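Local coordinates for ferric uptake regulation protein (PDB 2W57) that probably represses iron-uptake genes by binding DNA through a winged-helix domain when its metal sites are filled, at residues L23-Q28 and I44-E49. Numbering follows the deposited sequence.
Sequences LEVLQQ and IDLGEE
With chi1 at -69°, Leu46 holds its CG opposite its own carbonyl carbon and next to the backbone N, and the extended second torsion (165°) carries CD1 out to Val25. On Val25 it is CG2, likewise turned opposite the carbonyl carbon, that receives it: the two methyls meet at 3.8 Å, CG2 of Val25 against CD1 of Leu46, and the branches run slantwise to one another. The amide end of Gln28, stretched from the turn after the helix, comes loosely up to the same leucine methyl, at about 4 Å, so that Val25 and Gln28 both approach CD1 from the helix 17-26 side. The contact is small, about 80 Å² in all, and the backbones stay well apart, the CA atoms of Val25 and Leu46 being 9.7 Å from each other. It joins the C-terminal ends of helices 17-26 and 36-45 in the N-terminal, DNA-binding winged-helix domain characteristic of the Fur family. Val25 is buried, since it also packs on Leu39 and Leu43 of helix 36-45 and on Cys31, whereas Leu46 is exposed and adds one methyl to the outer side of Val25. Leu46 sits where helix 36-45 ends, just before Gly47, whose positive phi (83°) belongs to a Schellman motif with its N bonded to Ile44 O at 2.9 Å. Beyond the glycine the chain turns away, and Glu48 folds back to lie on Leu43 while its OE2 forms a salt bridge with Lys21 NZ, giving helix 17-26 a second, charged link to this turn.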
ATOM      1  N   LEU A  23      -6.387 -21.606   4.567  1.00 22.22           N
ATOM      2  CA  LEU A  23      -5.899 -21.867   3.214  1.00 23.20           C
ATOM      3  C   LEU A  23      -7.045 -22.323   2.302  1.00 23.50           C
ATOM      4  O   LEU A  23      -7.210 -21.806   1.197  1.00 23.57           O
ATOM      5  CB  LEU A  23      -4.756 -22.888   3.231  1.00 23.37           C
ATOM      6  CG  LEU A  23      -4.081 -23.307   1.919  1.00 23.90           C
ATOM      7  CD1 LEU A  23      -3.485 -22.111   1.181  1.00 23.64           C
ATOM      8  CD2 LEU A  23      -3.003 -24.347   2.210  1.00 23.47           C
ATOM      9  N   GLU A  24      -7.826 -23.291   2.775  1.00 24.03           N
ATOM     10  CA  GLU A  24      -9.083 -23.675   2.146  1.00 25.03           C
ATOM     11  C   GLU A  24      -9.841 -22.439   1.640  1.00 24.86           C
ATOM     12  O   GLU A  24     -10.193 -22.355   0.464  1.00 24.92           O
ATOM     13  CB  GLU A  24      -9.927 -24.407   3.178  1.00 25.67           C
ATOM     14  CG  GLU A  24     -11.011 -25.319   2.655  1.00 29.60           C
ATOM     15  CD  GLU A  24     -11.310 -26.454   3.651  1.00 35.81           C
ATOM     16  OE1 GLU A  24     -12.346 -27.165   3.497  1.00 38.49           O
ATOM     17  OE2 GLU A  24     -10.493 -26.640   4.594  1.00 37.01           O
ATOM     18  N   VAL A  25     -10.072 -21.465   2.519  1.00 24.47           N
ATOM     19  CA  VAL A  25     -10.813 -20.280   2.115  1.00 24.40           C
ATOM     20  C   VAL A  25     -10.103 -19.540   1.006  1.00 24.61           C
ATOM     21  O   VAL A  25     -10.739 -19.146   0.023  1.00 25.25           O
ATOM     22  CB  VAL A  25     -11.119 -19.321   3.290  1.00 24.33           C
ATOM     23  CG1 VAL A  25     -11.594 -17.967   2.764  1.00 23.61           C
ATOM     24  CG2 VAL A  25     -12.176 -19.931   4.224  1.00 23.91           C
ATOM     25  N   LEU A  26      -8.788 -19.377   1.148  1.00 24.59           N
ATOM     26  CA  LEU A  26      -7.991 -18.633   0.173  1.00 24.69           C
ATOM     27  C   LEU A  26      -8.081 -19.206  -1.238  1.00 25.55           C
ATOM     28  O   LEU A  26      -7.909 -18.479  -2.219  1.00 25.42           O
ATOM     29  CB  LEU A  26      -6.538 -18.529   0.635  1.00 24.22           C
ATOM     30  CG  LEU A  26      -6.308 -17.460   1.710  1.00 23.03           C
ATOM     31  CD1 LEU A  26      -4.959 -17.614   2.375  1.00 21.40           C
ATOM     32  CD2 LEU A  26      -6.480 -16.078   1.118  1.00 21.19           C
ATOM     33  N   GLN A  27      -8.391 -20.499  -1.322  1.00 26.62           N
ATOM     34  CA  GLN A  27      -8.502 -21.214  -2.595  1.00 27.97           C
ATOM     35  C   GLN A  27      -9.853 -21.104  -3.298  1.00 28.87           C
ATOM     36  O   GLN A  27      -9.962 -21.493  -4.454  1.00 28.88           O
ATOM     37  CB  GLN A  27      -8.160 -22.686  -2.397  1.00 27.53           C
ATOM     38  CG  GLN A  27      -6.686 -22.946  -2.300  1.00 27.16           C
ATOM     39  CD  GLN A  27      -6.393 -24.187  -1.506  1.00 26.87           C
ATOM     40  OE1 GLN A  27      -7.185 -24.599  -0.666  1.00 26.64           O
ATOM     41  NE2 GLN A  27      -5.247 -24.787  -1.753  1.00 28.17           N
ATOM     42  N   GLN A  28     -10.869 -20.592  -2.607  1.00 30.39           N
ATOM     43  CA  GLN A  28     -12.210 -20.464  -3.182  1.00 32.03           C
ATOM     44  C   GLN A  28     -12.200 -19.400  -4.289  1.00 32.71           C
ATOM     45  O   GLN A  28     -11.671 -18.310  -4.093  1.00 32.66           O
ATOM     46  CB  GLN A  28     -13.250 -20.144  -2.103  1.00 31.76           C
ATOM     47  CG  GLN A  28     -13.604 -21.318  -1.146  1.00 32.98           C
ATOM     48  CD  GLN A  28     -14.383 -20.858   0.110  1.00 33.91           C
ATOM     49  OE1 GLN A  28     -14.723 -19.673   0.249  1.00 36.89           O
ATOM     50  NE2 GLN A  28     -14.662 -21.798   1.028  1.00 35.63           N
ATOM     51  N   ILE A  44     -16.584 -17.073   9.864  1.00 18.30           N
ATOM     52  CA  ILE A  44     -17.734 -17.007  10.778  1.00 18.14           C
ATOM     53  C   ILE A  44     -18.962 -17.657  10.132  1.00 18.41           C
ATOM     54  O   ILE A  44     -19.627 -18.493  10.761  1.00 18.76           O
ATOM     55  CB  ILE A  44     -18.080 -15.559  11.271  1.00 18.26           C
ATOM     56  CG1 ILE A  44     -16.945 -14.957  12.129  1.00 18.69           C
ATOM     57  CG2 ILE A  44     -19.402 -15.545  12.044  1.00 16.44           C
ATOM     58  CD1 ILE A  44     -16.629 -15.725  13.481  1.00 18.83           C
ATOM     59  N   ASP A  45     -19.233 -17.277   8.882  1.00 18.07           N
ATOM     60  CA  ASP A  45     -20.327 -17.817   8.081  1.00 17.82           C
ATOM     61  C   ASP A  45     -20.155 -19.296   7.839  1.00 17.50           C
ATOM     62  O   ASP A  45     -21.128 -19.998   7.618  1.00 17.59           O
ATOM     63  CB  ASP A  45     -20.391 -17.129   6.722  1.00 17.99           C
ATOM     64  CG  ASP A  45     -20.962 -15.731   6.793  1.00 19.75           C
ATOM     65  OD1 ASP A  45     -21.728 -15.422   7.735  1.00 21.76           O
ATOM     66  OD2 ASP A  45     -20.651 -14.935   5.882  1.00 22.01           O
ATOM     67  N   LEU A  46     -18.911 -19.766   7.873  1.00 17.12           N
ATOM     68  CA  LEU A  46     -18.631 -21.193   7.709  1.00 16.81           C
ATOM     69  C   LEU A  46     -18.745 -21.987   9.030  1.00 16.97           C
ATOM     70  O   LEU A  46     -18.461 -23.172   9.067  1.00 17.18           O
ATOM     71  CB  LEU A  46     -17.279 -21.406   6.996  1.00 16.00           C
ATOM     72  CG  LEU A  46     -17.216 -20.999   5.507  1.00 14.77           C
ATOM     73  CD1 LEU A  46     -15.790 -20.910   5.008  1.00 13.41           C
ATOM     74  CD2 LEU A  46     -18.017 -21.917   4.587  1.00 13.66           C
ATOM     75  N   GLY A  47     -19.181 -21.331  10.103  1.00 17.53           N
ATOM     76  CA  GLY A  47     -19.362 -21.985  11.402  1.00 17.76           C
ATOM     77  C   GLY A  47     -18.106 -22.108  12.255  1.00 18.48           C
ATOM     78  O   GLY A  47     -18.153 -22.707  13.330  1.00 19.20           O
ATOM     79  N   GLU A  48     -16.981 -21.554  11.797  1.00 18.67           N
ATOM     80  CA  GLU A  48     -15.715 -21.585  12.552  1.00 18.77           C
ATOM     81  C   GLU A  48     -15.651 -20.546  13.686  1.00 18.82           C
ATOM     82  O   GLU A  48     -16.433 -19.578  13.697  1.00 18.39           O
ATOM     83  CB  GLU A  48     -14.515 -21.385  11.617  1.00 18.95           C
ATOM     84  CG  GLU A  48     -14.466 -22.278  10.357  1.00 20.81           C
ATOM     85  CD  GLU A  48     -14.460 -23.790  10.644  1.00 23.94           C
ATOM     86  OE1 GLU A  48     -14.004 -24.224  11.729  1.00 25.28           O
ATOM     87  OE2 GLU A  48     -14.892 -24.560   9.758  1.00 24.87           O
ATOM     88  N   GLU A  49     -14.713 -20.758  14.626  1.00 18.78           N
ATOM     89  CA  GLU A  49     -14.465 -19.849  15.760  1.00 18.47           C
ATOM     90  C   GLU A  49     -13.100 -19.165  15.707  1.00 18.38           C
ATOM     91  O   GLU A  49     -12.703 -18.509  16.668  1.00 19.06           O
ATOM     92  CB  GLU A  49     -14.545 -20.576  17.097  1.00 18.90           C
ATOM     93  CG  GLU A  49     -15.843 -21.292  17.402  1.00 21.04           C
ATOM     94  CD  GLU A  49     -17.007 -20.343  17.510  1.00 23.50           C
ATOM     95  OE1 GLU A  49     -16.790 -19.169  17.855  1.00 26.30           O
ATOM     96  OE2 GLU A  49     -18.142 -20.766  17.240  1.00 24.85           O
TER